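Local atomic coordinates of PLP-Dependent L-Arginine Hydroxylase MppP (Streptomyces wadayamensis, PDB entry 6C9B), a protein that acts as a pyridoxal-phosphate-dependent oxidase on L-arginine, with 4-hydroxy-2-ketoarginine and 2-ketoarginine as products. Residues V132-L137 against N160-V165; S62-A67 against L257-I262; M94-R99 against E244-D249; E321-L326 against A333-Q338; E176-A179 against V184-L187. One frame throughout, in Å; residues are numbered along the deposited sequence. Where two conformers were deposited one is given.

In the fold
Contacts 1, 3 and 5 gather round the seven-stranded sheet. Contact 1 joins the end of edge strand 128-133 to the loop after strand 152-156. Contact 5 lies further on in the same beta-alpha-beta unit, at helix 168-181 and strand 184-188, about 17 Å off between centres. Contact 3 packs helix 90-101 on helix 243-250, and its Leu97 CD2 lies 4.2 Å from Ala186 CB of contact 5. Contact 2 opens first along the chain and closes after contacts 1, 5 and 3. Contact 4 comes last, by the five-stranded sheet, about 37 Å from contact 2 between centres. Contacts 1 and 4 reach toward the bound product through Asn160 and Leu334. Contacts 2 and 3 lie by the second subunit.

Contact 1: V132-L137 against N160-V165; sequences VEEDAL and NPTGRV
Thr162 OG1 donates to Glu134 OE2 at 2.7 Å and meets its syn lone pair; the two side chains come from opposite directions. The same OG1 accepts from Arg164 N at 3.1 Å, a nearly straight bond (165°) that makes an ST turn. The hydroxyl is therefore used both as donor and as acceptor.

The charged part lies beside it. Arg164 NH2 donates to Asp135 OD1 at 3.1 Å, within the guanidinium plane and nearly along the C-O axis. NH1 adds a weak bond to the same oxygen. The carboxylate of Asp135 is turned 68° from the guanidinium, and one oxygen takes both nitrogens. Glu134 completes the network less directly. Its OE1 is 3.9 Å from Arg164 NH1, a long salt bridge, and a water at 2.8 Å from each of these two atoms links them. The bend in the arginine chain at chi2 (133°) helps bring NH1 to 3.4 Å from Glu134 CB, while Glu134 O lies over one face of the guanidinium.

Glu133 is the N-cap of helix 134-139, which follows edge strand 128-133. Asn159 also donates to Glu134 OE2. Asn160, joined to Pro161 by a cis peptide, binds the hydroxyketoacid product. The contact thus ties the start of this helix to the loop between strand 152-156 and helix 168-181.

Contact 2: S62-A67 against L257-I262; sequences SEAHQA and LILALI
Ala64 sets its methyl group against the backbone of Leu259, where helix 57-71 and helix 256-291 come close. The CA atoms of these two residues are only 5.6 Å apart. Ala64 CB lies 3.3 Å from Leu259 O, a tight van der Waals contact of a methyl with a carbonyl oxygen.

The remaining touches are apolar. Ala64 CB is 4.2 Å from Leu259 CB and 4.3 Å from Ile262 CG2. The methyl therefore meets two residues that follow each other one helical turn apart. Leu259 offers its CB here. Its CG stands beside the backbone N (chi1 -67°), and the side chain packs nearer the start of helix 57-71, on Val57, Ile60 and Glu61.

Charge comes in at the border. Glu63 makes a salt bridge to Arg263, just past the second segment, and another to Arg55. At the start of helix 256-291, Leu257 and Ile258 pack on Leu228 of the second subunit.

The contact itself holds no polar bond. Its three touching residues are buried, so close fit and the exclusion of water carry it, and the small alanine side chain lets the helices approach closely.

Contact 3: M94-R99 against E244-D249; sequences MEILAR and EKIYSD
Ile96 and Ile246 slide past each other in opposite directions, with their CG2 methyls 4.1 Å apart. The other branch of Ile96 reaches further. Its CD1 lies 3.9 Å from both CA and CD2 of Tyr247, and it meets the start of the phenol ring obliquely. Arg99 also packs on Ile246. Ile246 CG2 sits over one face of the guanidinium, near the rim and 3.8 Å from Arg99 NH1. Ile246 CD1 lies 3.9 Å from Arg99 CG, so the aliphatic part of the arginine packs as well. The arginine chain is bent at chi2 (136°) and chi3 (72°), which folds its flat end over the isoleucine.

The helix segments 94-99 and 244-249 run obliquely antiparallel; their axes come within 9.2 Å, with 133° between their directions. Helix 90-101 carries Ser91 of the product pocket nearer its start, and Ile96 and Tyr247 both touch Cys87 of edge strand 84-87 of the seven-stranded sheet.

A water joins the polar ends. It accepts from Arg99 NH2 and donates to Asp249 OD2 at 2.7 Å. Asp249 OD1 is held in turn by Lys245 NZ at 2.8 Å, a salt bridge within one helix that uses the syn lone pair. The main partner of Arg99 is Glu95 of the second subunit, through NE, and the reverse pair also forms. Tyr247 OH is hydrogen-bonded to Ser86 O.

Contact 4: E321-L326 against A333-Q338; sequences EVWEEL and ALPCRQ
Trp323 stands edge-on to the backbone at Ala333, on the side of helix 319-327 that faces strand 331-335. The helix links strand 309-314 to strand 331-335, and strand 350-354 lies between these two parallel strands in the five-stranded sheet. This is a split beta-alpha-beta crossover, and the contact packs its helix on its second strand.

The indole is directed across by its first torsion, with CG anti to the backbone N (chi1 180°). Its pyrrole edge comes nearest the strand. Ala333 O lies near the ring plane, 3.1 Å from both Trp323 CD1 and NE1. Leu334 N is also near this plane.

Pro335 approaches from a different direction. The proline and the indole cross at a slant, and Pro335 CD is 3.7 Å from Trp323 CD1. Pro335 CG is 4.0 Å from Trp323 CB, so the proline lies against both CB and CD1 of the tryptophan. One helical turn further on, Leu326 adds a methyl contact, with CD1 3.9 Å from Ala333 CB.

Other parts of the domain close in around the tryptophan and leucine. Trp14 of helix 11-16 meets Trp323 edge-to-face, and Leu326 packs on Val368 and Leu369 of helix 359-372. Leu334 points away from the helix, and its side chain comes to about 5 Å from the bound product.

A water bridges the two backbones and sits over one face of the indole near its rim. It donates to Trp323 O at 3.1 Å and accepts from Ala333 N at 2.9 Å.

Contact 5: E176-A179 against V184-L187; sequences EQCA and VLAL
Helix segment 176-179 passes strand segment 184-187 with Cys178 and Leu185 nearest, their CA atoms 6.4 Å apart. The two belong to one beta-alpha-beta unit, made of strand 152-156, helix 168-181 and strand 184-188. Its two strands are parallel neighbours in the seven-stranded sheet. The contact joins the end of the helix to the start of the strand that follows it, across a short turn.

Cys178 points from the helix to the strand, and Leu185 points back. The sulfur touches the root of the leucine: Cys178 SG lies 3.9 Å from Leu185 CB. The first torsion of the cysteine puts SG beside the backbone N and anti to the carbonyl carbon (chi1 -73°). Leu185 CG is anti to its own N (chi1 180°), which carries the branched end along the helix. There it packs on Leu171, Leu174 and Ala175 of the same helix, and on Leu206 of helix 202-209.

Val184 takes part through its backbone. Its side chain points away from helix 168-181, as the pleat of the strand demands, and touches Ile239. The strand itself is held by backbone bonds on both edges. Val184 and Ala186 pair with strand 152-156, while Leu185 pairs with strand 212-218.

All three touching residues are buried, and the contact is apolar packing away from the annotated sites. The thiol makes no hydrogen bond across it. Besides Leu185 CB, the sulfur has the leucine methyl CD1 at 4.4 Å from SG, and Val184 O is likewise 4.4 Å from Cys178 SG.

Contact 1: V132-L137 against N160-V165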
# COMPACT_ATOMS: atom_id res chain seq x y z
N VAL B 132 -24.39 10.56 7.75
CA VAL B 132 -25.18 11.60 7.08
C VAL B 132 -25.77 10.97 5.83
O VAL B 132 -25.04 10.58 4.92
CB VAL B 132 -24.33 12.83 6.72
CG1 VAL B 132 -25.23 13.92 6.16
CG2 VAL B 132 -23.58 13.33 7.93
N GLU B 133 -27.10 10.83 5.81
CA GLU B 133 -27.75 10.24 4.65
C GLU B 133 -27.61 11.17 3.46
O GLU B 133 -27.48 12.39 3.61
CB GLU B 133 -29.24 9.98 4.92
CG GLU B 133 -29.51 8.99 6.04
CD GLU B 133 -29.12 7.55 5.69
OE1 GLU B 133 -29.34 7.11 4.53
OE2 GLU B 133 -28.62 6.87 6.60
N GLU B 134 -27.72 10.60 2.27
CA GLU B 134 -27.46 11.38 1.07
C GLU B 134 -28.44 12.53 0.93
O GLU B 134 -28.05 13.62 0.53
CB GLU B 134 -27.48 10.47 -0.17
CG GLU B 134 -26.29 9.60 -0.24
CD GLU B 134 -26.19 8.82 -1.52
OE1 GLU B 134 -27.22 8.18 -1.86
OE2 GLU B 134 -25.10 8.87 -2.14
N ASP B 135 -29.73 12.31 1.25
CA ASP B 135 -30.69 13.39 1.11
C ASP B 135 -30.32 14.58 1.97
O ASP B 135 -30.42 15.73 1.53
CB ASP B 135 -32.08 12.91 1.47
CG ASP B 135 -32.76 12.18 0.34
OD1 ASP B 135 -32.21 12.21 -0.78
OD2 ASP B 135 -33.82 11.58 0.59
N ALA B 136 -29.89 14.31 3.21
CA ALA B 136 -29.46 15.39 4.10
C ALA B 136 -28.22 16.10 3.57
O ALA B 136 -28.13 17.34 3.61
CB ALA B 136 -29.21 14.84 5.51
N LEU B 137 -27.25 15.33 3.09
CA LEU B 137 -25.98 15.91 2.63
C LEU B 137 -26.17 16.83 1.43
O LEU B 137 -25.58 17.91 1.36
CB LEU B 137 -25.02 14.78 2.26
CG LEU B 137 -23.70 15.21 1.64
CD1 LEU B 137 -22.90 15.98 2.64
CD2 LEU B 137 -22.92 13.96 1.17
N ASN B 160 -19.78 6.01 -4.04
CA ASN B 160 -19.76 4.56 -4.26
C ASN B 160 -20.58 4.01 -3.12
O ASN B 160 -20.15 4.11 -1.97
CB ASN B 160 -18.32 4.05 -4.21
CG ASN B 160 -18.21 2.57 -4.41
OD1 ASN B 160 -19.21 1.86 -4.56
ND2 ASN B 160 -16.98 2.11 -4.47
N PRO B 161 -21.76 3.42 -3.35
CA PRO B 161 -22.22 2.78 -4.58
C PRO B 161 -23.26 3.51 -5.43
O PRO B 161 -23.70 3.01 -6.46
CB PRO B 161 -22.82 1.48 -4.04
CG PRO B 161 -23.47 1.94 -2.76
CD PRO B 161 -22.52 2.95 -2.17
N THR B 162 -23.66 4.71 -5.03
CA THR B 162 -24.85 5.31 -5.59
C THR B 162 -24.60 6.17 -6.81
O THR B 162 -25.56 6.51 -7.52
CB THR B 162 -25.53 6.19 -4.56
OG1 THR B 162 -24.70 7.34 -4.34
CG2 THR B 162 -25.80 5.46 -3.24
N GLY B 163 -23.36 6.57 -7.05
CA GLY B 163 -23.03 7.50 -8.12
C GLY B 163 -23.42 8.94 -7.88
O GLY B 163 -23.24 9.78 -8.77
N ARG B 164 -23.98 9.27 -6.72
CA ARG B 164 -24.50 10.61 -6.51
C ARG B 164 -23.34 11.59 -6.44
O ARG B 164 -22.36 11.35 -5.73
CB ARG B 164 -25.32 10.64 -5.23
CG ARG B 164 -26.32 11.78 -5.14
CD ARG B 164 -27.68 11.26 -4.67
NE ARG B 164 -28.51 12.35 -4.15
CZ ARG B 164 -29.45 12.21 -3.22
NH1 ARG B 164 -29.72 11.03 -2.67
NH2 ARG B 164 -30.13 13.28 -2.82
N VAL B 165 -23.48 12.71 -7.13
CA VAL B 165 -22.40 13.69 -7.25
C VAL B 165 -22.74 14.91 -6.40
O VAL B 165 -23.82 15.50 -6.56
CB VAL B 165 -22.20 14.12 -8.71
CG1 VAL B 165 -21.18 15.23 -8.82
CG2 VAL B 165 -21.77 12.94 -9.55
O HOH W 1 -29.07 8.58 -3.86

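Contact 2: S62-A67 against L257-I262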
# COMPACT_ATOMS: atom_id res chain seq x y z
N SER B 62 5.44 14.96 -11.25
CA SER B 62 4.79 16.23 -11.58
C SER B 62 4.00 16.13 -12.88
O SER B 62 2.91 16.70 -13.00
CB SER B 62 5.82 17.35 -11.67
OG SER B 62 6.20 17.79 -10.37
N GLU B 63 4.54 15.41 -13.87
CA GLU B 63 3.83 15.25 -15.14
C GLU B 63 2.60 14.37 -14.99
O GLU B 63 1.57 14.61 -15.63
CB GLU B 63 4.78 14.67 -16.19
CG GLU B 63 5.99 15.55 -16.45
CD GLU B 63 7.09 14.88 -17.26
OE1 GLU B 63 8.02 15.60 -17.65
OE2 GLU B 63 7.05 13.64 -17.48
N ALA B 64 2.70 13.33 -14.16
CA ALA B 64 1.56 12.45 -13.92
C ALA B 64 0.43 13.21 -13.24
O ALA B 64 -0.73 13.14 -13.67
CB ALA B 64 1.98 11.25 -13.06
N HIS B 65 0.76 14.00 -12.22
CA HIS B 65 -0.26 14.80 -11.55
C HIS B 65 -0.87 15.82 -12.51
O HIS B 65 -2.10 15.93 -12.62
CB HIS B 65 0.33 15.51 -10.33
CG HIS B 65 0.77 14.60 -9.22
ND1 HIS B 65 1.47 15.07 -8.13
CD2 HIS B 65 0.59 13.27 -9.03
CE1 HIS B 65 1.74 14.05 -7.32
NE2 HIS B 65 1.22 12.95 -7.85
N GLN B 66 -0.04 16.57 -13.23
CA GLN B 66 -0.60 17.55 -14.16
C GLN B 66 -1.55 16.89 -15.15
O GLN B 66 -2.66 17.37 -15.39
CB GLN B 66 0.51 18.30 -14.91
CG GLN B 66 -0.07 19.24 -15.98
CD GLN B 66 0.78 20.46 -16.22
OE1 GLN B 66 0.37 21.59 -15.93
NE2 GLN B 66 1.98 20.26 -16.75
N ALA B 67 -1.16 15.74 -15.68
CA ALA B 67 -1.99 15.08 -16.68
C ALA B 67 -3.33 14.65 -16.10
O ALA B 67 -4.37 14.83 -16.74
CB ALA B 67 -1.25 13.89 -17.29
N LEU B 257 7.57 4.02 -12.49
CA LEU B 257 6.91 3.38 -13.62
C LEU B 257 5.39 3.53 -13.53
O LEU B 257 4.72 3.72 -14.55
CB LEU B 257 7.28 1.90 -13.69
CG LEU B 257 6.74 1.19 -14.95
CD1 LEU B 257 7.52 1.63 -16.16
CD2 LEU B 257 6.82 -0.32 -14.83
N ILE B 258 4.84 3.43 -12.32
CA ILE B 258 3.40 3.61 -12.15
C ILE B 258 3.01 5.05 -12.45
O ILE B 258 2.00 5.32 -13.10
CB ILE B 258 2.97 3.16 -10.75
CG1 ILE B 258 3.13 1.67 -10.63
CG2 ILE B 258 1.54 3.60 -10.43
CD1 ILE B 258 2.88 1.13 -9.24
N LEU B 259 3.83 6.01 -12.01
CA LEU B 259 3.54 7.41 -12.31
C LEU B 259 3.62 7.67 -13.81
O LEU B 259 2.79 8.39 -14.38
CB LEU B 259 4.51 8.30 -11.54
CG LEU B 259 4.36 8.28 -10.03
CD1 LEU B 259 5.57 8.88 -9.37
CD2 LEU B 259 3.08 8.99 -9.63
N ALA B 260 4.61 7.07 -14.46
CA ALA B 260 4.69 7.18 -15.92
C ALA B 260 3.45 6.58 -16.57
O ALA B 260 2.90 7.15 -17.52
CB ALA B 260 5.96 6.49 -16.43
N LEU B 261 2.99 5.43 -16.08
CA LEU B 261 1.78 4.84 -16.63
C LEU B 261 0.58 5.75 -16.44
O LEU B 261 -0.24 5.90 -17.35
CB LEU B 261 1.53 3.46 -15.99
CG LEU B 261 2.34 2.30 -16.53
CD1 LEU B 261 2.14 1.08 -15.66
CD2 LEU B 261 1.88 1.99 -17.96
N ILE B 262 0.45 6.36 -15.26
CA ILE B 262 -0.67 7.26 -15.01
C ILE B 262 -0.62 8.43 -15.98
O ILE B 262 -1.64 8.88 -16.52
CB ILE B 262 -0.63 7.74 -13.56
CG1 ILE B 262 -0.98 6.59 -12.63
CG2 ILE B 262 -1.58 8.93 -13.36
CD1 ILE B 262 -0.69 6.88 -11.16

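Contact 3: M94-R99 against E244-D249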
# COMPACT_ATOMS: atom_id res chain seq x y z
N MET B 94 -6.22 6.81 2.76
CA MET B 94 -7.27 6.87 3.78
C MET B 94 -6.75 6.41 5.14
O MET B 94 -7.13 6.96 6.17
CB MET B 94 -8.47 6.03 3.32
CG MET B 94 -9.64 6.05 4.27
SD MET B 94 -10.43 7.67 4.17
CE MET B 94 -10.79 7.90 5.91
N GLU B 95 -5.88 5.39 5.18
CA GLU B 95 -5.27 4.99 6.44
C GLU B 95 -4.45 6.12 7.02
O GLU B 95 -4.50 6.39 8.22
CB GLU B 95 -4.41 3.74 6.23
CG GLU B 95 -3.60 3.32 7.44
CD GLU B 95 -4.39 2.70 8.59
OE1 GLU B 95 -5.62 2.62 8.54
OE2 GLU B 95 -3.74 2.30 9.60
N ILE B 96 -3.68 6.80 6.17
CA ILE B 96 -2.88 7.93 6.61
C ILE B 96 -3.78 9.02 7.17
O ILE B 96 -3.53 9.58 8.25
CB ILE B 96 -2.01 8.44 5.45
CG1 ILE B 96 -0.94 7.41 5.10
CG2 ILE B 96 -1.37 9.77 5.79
CD1 ILE B 96 -0.29 7.64 3.74
N LEU B 97 -4.85 9.34 6.44
CA LEU B 97 -5.76 10.40 6.88
C LEU B 97 -6.43 10.01 8.19
O LEU B 97 -6.61 10.84 9.08
CB LEU B 97 -6.80 10.67 5.79
CG LEU B 97 -7.92 11.67 6.13
CD1 LEU B 97 -7.32 13.03 6.47
CD2 LEU B 97 -8.93 11.78 4.99
N ALA B 98 -6.86 8.77 8.29
CA ALA B 98 -7.59 8.36 9.49
C ALA B 98 -6.68 8.42 10.71
O ALA B 98 -7.08 8.90 11.77
CB ALA B 98 -8.14 6.95 9.28
N ARG B 99 -5.47 7.87 10.59
CA ARG B 99 -4.56 7.91 11.73
C ARG B 99 -4.19 9.35 12.05
O ARG B 99 -4.06 9.71 13.23
CB ARG B 99 -3.32 7.05 11.47
CG ARG B 99 -2.47 6.90 12.75
CD ARG B 99 -2.00 5.48 12.94
NE ARG B 99 -0.96 5.06 12.02
CZ ARG B 99 0.30 5.49 12.05
NH1 ARG B 99 1.18 4.99 11.20
NH2 ARG B 99 0.67 6.44 12.91
N GLU B 244 1.63 14.55 6.58
CA GLU B 244 2.94 14.42 5.96
C GLU B 244 3.86 13.49 6.74
O GLU B 244 4.61 12.70 6.16
CB GLU B 244 3.59 15.80 5.81
CG GLU B 244 2.92 16.63 4.75
CD GLU B 244 3.29 18.09 4.87
OE1 GLU B 244 2.77 18.78 5.78
OE2 GLU B 244 4.11 18.54 4.05
N LYS B 245 3.84 13.59 8.07
CA LYS B 245 4.68 12.74 8.92
C LYS B 245 4.24 11.29 8.83
O LYS B 245 5.08 10.40 8.65
CB LYS B 245 4.64 13.24 10.36
CG LYS B 245 5.24 12.29 11.41
CD LYS B 245 6.67 11.86 11.14
CE LYS B 245 7.30 11.24 12.40
NZ LYS B 245 8.14 10.03 12.15
N ILE B 246 2.94 11.03 8.90
CA ILE B 246 2.48 9.64 8.87
C ILE B 246 2.70 9.05 7.48
O ILE B 246 3.16 7.91 7.35
CB ILE B 246 1.03 9.53 9.34
CG1 ILE B 246 0.99 9.85 10.85
CG2 ILE B 246 0.48 8.11 9.09
CD1 ILE B 246 -0.42 9.96 11.46
N TYR B 247 2.48 9.85 6.43
CA TYR B 247 2.85 9.42 5.08
C TYR B 247 4.29 8.93 5.06
O TYR B 247 4.58 7.82 4.58
CB TYR B 247 2.67 10.56 4.07
CG TYR B 247 3.19 10.27 2.69
CD1 TYR B 247 4.49 10.52 2.34
CD2 TYR B 247 2.34 9.74 1.71
CE1 TYR B 247 4.97 10.25 1.06
CE2 TYR B 247 2.81 9.46 0.44
CZ TYR B 247 4.12 9.72 0.12
OH TYR B 247 4.58 9.45 -1.15
N SER B 248 5.20 9.73 5.60
CA SER B 248 6.61 9.35 5.51
C SER B 248 6.96 8.16 6.38
O SER B 248 7.99 7.51 6.14
CB SER B 248 7.48 10.55 5.87
OG SER B 248 7.46 10.82 7.26
N ASP B 249 6.14 7.83 7.39
CA ASP B 249 6.35 6.60 8.14
C ASP B 249 5.96 5.37 7.33
O ASP B 249 6.49 4.29 7.57
CB ASP B 249 5.52 6.61 9.43
CG ASP B 249 5.99 7.64 10.45
OD1 ASP B 249 7.15 8.09 10.39
OD2 ASP B 249 5.20 7.95 11.37
O HOH W 2 3.50 6.21 12.45

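Contact 4: E321-L326 against A333-Q338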
# COMPACT_ATOMS: atom_id res chain seq x y z
N GLU B 321 -29.31 -13.73 -0.32
CA GLU B 321 -29.90 -14.90 -0.97
C GLU B 321 -29.69 -14.86 -2.48
O GLU B 321 -29.37 -15.88 -3.09
CB GLU B 321 -31.39 -14.97 -0.64
CG GLU B 321 -31.70 -15.21 0.83
CD GLU B 321 -33.14 -14.89 1.19
OE1 GLU B 321 -33.53 -15.10 2.36
OE2 GLU B 321 -33.89 -14.42 0.29
N VAL B 322 -29.89 -13.69 -3.10
CA VAL B 322 -29.61 -13.56 -4.53
C VAL B 322 -28.16 -13.90 -4.81
O VAL B 322 -27.84 -14.61 -5.78
CB VAL B 322 -29.95 -12.14 -5.01
CG1 VAL B 322 -29.43 -11.91 -6.43
CG2 VAL B 322 -31.45 -11.90 -4.95
N TRP B 323 -27.25 -13.39 -3.98
CA TRP B 323 -25.83 -13.68 -4.16
C TRP B 323 -25.58 -15.17 -4.17
O TRP B 323 -24.79 -15.68 -4.98
CB TRP B 323 -25.01 -13.01 -3.05
CG TRP B 323 -23.53 -13.27 -3.18
CD1 TRP B 323 -22.61 -12.47 -3.78
CD2 TRP B 323 -22.82 -14.42 -2.70
NE1 TRP B 323 -21.36 -13.04 -3.71
CE2 TRP B 323 -21.46 -14.24 -3.05
CE3 TRP B 323 -23.19 -15.58 -2.01
CZ2 TRP B 323 -20.48 -15.18 -2.74
CZ3 TRP B 323 -22.20 -16.52 -1.70
CH2 TRP B 323 -20.86 -16.31 -2.07
N GLU B 324 -26.22 -15.90 -3.25
CA GLU B 324 -25.93 -17.33 -3.12
C GLU B 324 -26.47 -18.11 -4.32
O GLU B 324 -25.83 -19.05 -4.79
CB GLU B 324 -26.53 -17.88 -1.83
CG GLU B 324 -25.91 -17.29 -0.57
CD GLU B 324 -26.69 -17.63 0.69
OE1 GLU B 324 -27.81 -18.19 0.58
OE2 GLU B 324 -26.19 -17.35 1.81
N GLU B 325 -27.63 -17.73 -4.83
CA GLU B 325 -28.12 -18.43 -6.01
C GLU B 325 -27.28 -18.08 -7.23
O GLU B 325 -27.06 -18.94 -8.10
CB GLU B 325 -29.59 -18.12 -6.23
CG GLU B 325 -30.51 -19.17 -5.64
CD GLU B 325 -31.96 -18.71 -5.56
OE1 GLU B 325 -32.62 -18.65 -6.62
OE2 GLU B 325 -32.42 -18.40 -4.45
N LEU B 326 -26.80 -16.85 -7.30
CA LEU B 326 -25.88 -16.47 -8.38
C LEU B 326 -24.62 -17.31 -8.33
O LEU B 326 -24.14 -17.80 -9.36
CB LEU B 326 -25.53 -14.99 -8.28
CG LEU B 326 -26.43 -14.00 -8.99
CD1 LEU B 326 -25.76 -12.65 -8.87
CD2 LEU B 326 -26.65 -14.35 -10.45
N ALA B 333 -21.52 -11.45 -7.61
CA ALA B 333 -21.86 -10.06 -7.42
C ALA B 333 -21.55 -9.68 -5.97
O ALA B 333 -20.80 -10.38 -5.28
CB ALA B 333 -23.33 -9.83 -7.80
N LEU B 334 -22.08 -8.55 -5.52
CA LEU B 334 -21.78 -8.06 -4.18
C LEU B 334 -23.07 -7.70 -3.45
O LEU B 334 -23.83 -6.84 -3.93
CB LEU B 334 -20.86 -6.85 -4.29
CG LEU B 334 -20.02 -6.41 -3.12
CD1 LEU B 334 -19.13 -7.53 -2.70
CD2 LEU B 334 -19.22 -5.17 -3.55
N PRO B 335 -23.37 -8.32 -2.30
CA PRO B 335 -24.52 -7.84 -1.51
C PRO B 335 -24.27 -6.44 -1.00
O PRO B 335 -23.14 -6.06 -0.68
CB PRO B 335 -24.62 -8.83 -0.35
CG PRO B 335 -23.73 -10.01 -0.75
CD PRO B 335 -22.68 -9.44 -1.64
N CYS B 336 -25.34 -5.68 -0.88
CA CYS B 336 -25.17 -4.26 -0.58
C CYS B 336 -25.15 -3.93 0.90
O CYS B 336 -24.87 -2.77 1.23
CB CYS B 336 -26.27 -3.45 -1.25
SG CYS B 336 -25.80 -3.05 -2.92
N ARG B 337 -25.52 -4.86 1.78
CA ARG B 337 -25.66 -4.54 3.21
C ARG B 337 -24.51 -3.69 3.71
O ARG B 337 -24.72 -2.69 4.41
CB ARG B 337 -25.72 -5.81 4.05
CG ARG B 337 -27.07 -6.47 4.13
CD ARG B 337 -26.99 -7.75 4.98
NE ARG B 337 -26.58 -7.51 6.37
CZ ARG B 337 -27.40 -7.24 7.38
NH1 ARG B 337 -28.71 -7.13 7.19
NH2 ARG B 337 -26.91 -7.05 8.60
N GLN B 338 -23.29 -4.09 3.39
CA GLN B 338 -22.18 -3.49 4.12
C GLN B 338 -21.78 -2.10 3.63
O GLN B 338 -20.99 -1.45 4.33
CB GLN B 338 -21.00 -4.43 4.07
CG GLN B 338 -21.14 -5.49 5.17
CD GLN B 338 -20.51 -6.81 4.83
OE1 GLN B 338 -20.51 -7.25 3.68
NE2 GLN B 338 -19.95 -7.46 5.84
O HOH W 3 -22.87 -13.83 -6.58

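Contact 5: E176-A179 against V184-L187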
# COMPACT_ATOMS: atom_id res chain seq x y z
N GLU B 176 -17.95 26.31 3.06
CA GLU B 176 -18.17 27.51 3.87
C GLU B 176 -18.56 27.15 5.30
O GLU B 176 -18.06 27.77 6.24
CB GLU B 176 -19.23 28.39 3.24
CG GLU B 176 -18.81 29.01 1.91
CD GLU B 176 -19.95 29.73 1.23
OE1 GLU B 176 -21.09 29.73 1.75
OE2 GLU B 176 -19.72 30.30 0.15
N GLN B 177 -19.46 26.17 5.47
CA GLN B 177 -19.86 25.73 6.80
C GLN B 177 -18.67 25.18 7.58
O GLN B 177 -18.50 25.51 8.77
CB GLN B 177 -20.96 24.67 6.73
CG GLN B 177 -22.30 25.11 6.16
CD GLN B 177 -23.37 24.16 6.55
OE1 GLN B 177 -23.60 23.12 5.88
NE2 GLN B 177 -24.00 24.45 7.69
N CYS B 178 -17.82 24.36 6.94
CA CYS B 178 -16.66 23.80 7.61
C CYS B 178 -15.70 24.91 8.01
O CYS B 178 -15.17 24.91 9.12
CB CYS B 178 -15.95 22.77 6.73
SG CYS B 178 -16.91 21.23 6.62
N ALA B 179 -15.49 25.89 7.13
CA ALA B 179 -14.64 27.03 7.48
C ALA B 179 -15.19 27.79 8.68
O ALA B 179 -14.43 28.23 9.55
CB ALA B 179 -14.52 27.98 6.30
N VAL B 184 -12.60 20.03 9.36
CA VAL B 184 -11.93 19.52 8.16
C VAL B 184 -12.99 19.00 7.18
O VAL B 184 -13.84 18.19 7.56
CB VAL B 184 -10.94 18.40 8.50
CG1 VAL B 184 -10.32 17.85 7.24
CG2 VAL B 184 -9.83 18.88 9.44
N LEU B 185 -12.92 19.43 5.93
CA LEU B 185 -13.74 18.84 4.87
C LEU B 185 -12.85 17.88 4.08
O LEU B 185 -11.84 18.30 3.51
CB LEU B 185 -14.33 19.91 3.95
CG LEU B 185 -15.20 19.40 2.78
CD1 LEU B 185 -16.27 18.48 3.25
CD2 LEU B 185 -15.80 20.60 2.09
N ALA B 186 -13.22 16.60 4.05
CA ALA B 186 -12.46 15.57 3.36
C ALA B 186 -13.30 14.99 2.25
O ALA B 186 -14.47 14.68 2.48
CB ALA B 186 -12.04 14.45 4.30
N LEU B 187 -12.71 14.82 1.07
CA LEU B 187 -13.41 14.28 -0.07
C LEU B 187 -12.67 13.06 -0.59
O LEU B 187 -11.43 13.07 -0.66
CB LEU B 187 -13.51 15.29 -1.22
CG LEU B 187 -14.12 16.65 -0.92
CD1 LEU B 187 -14.13 17.43 -2.21
CD2 LEU B 187 -15.50 16.47 -0.36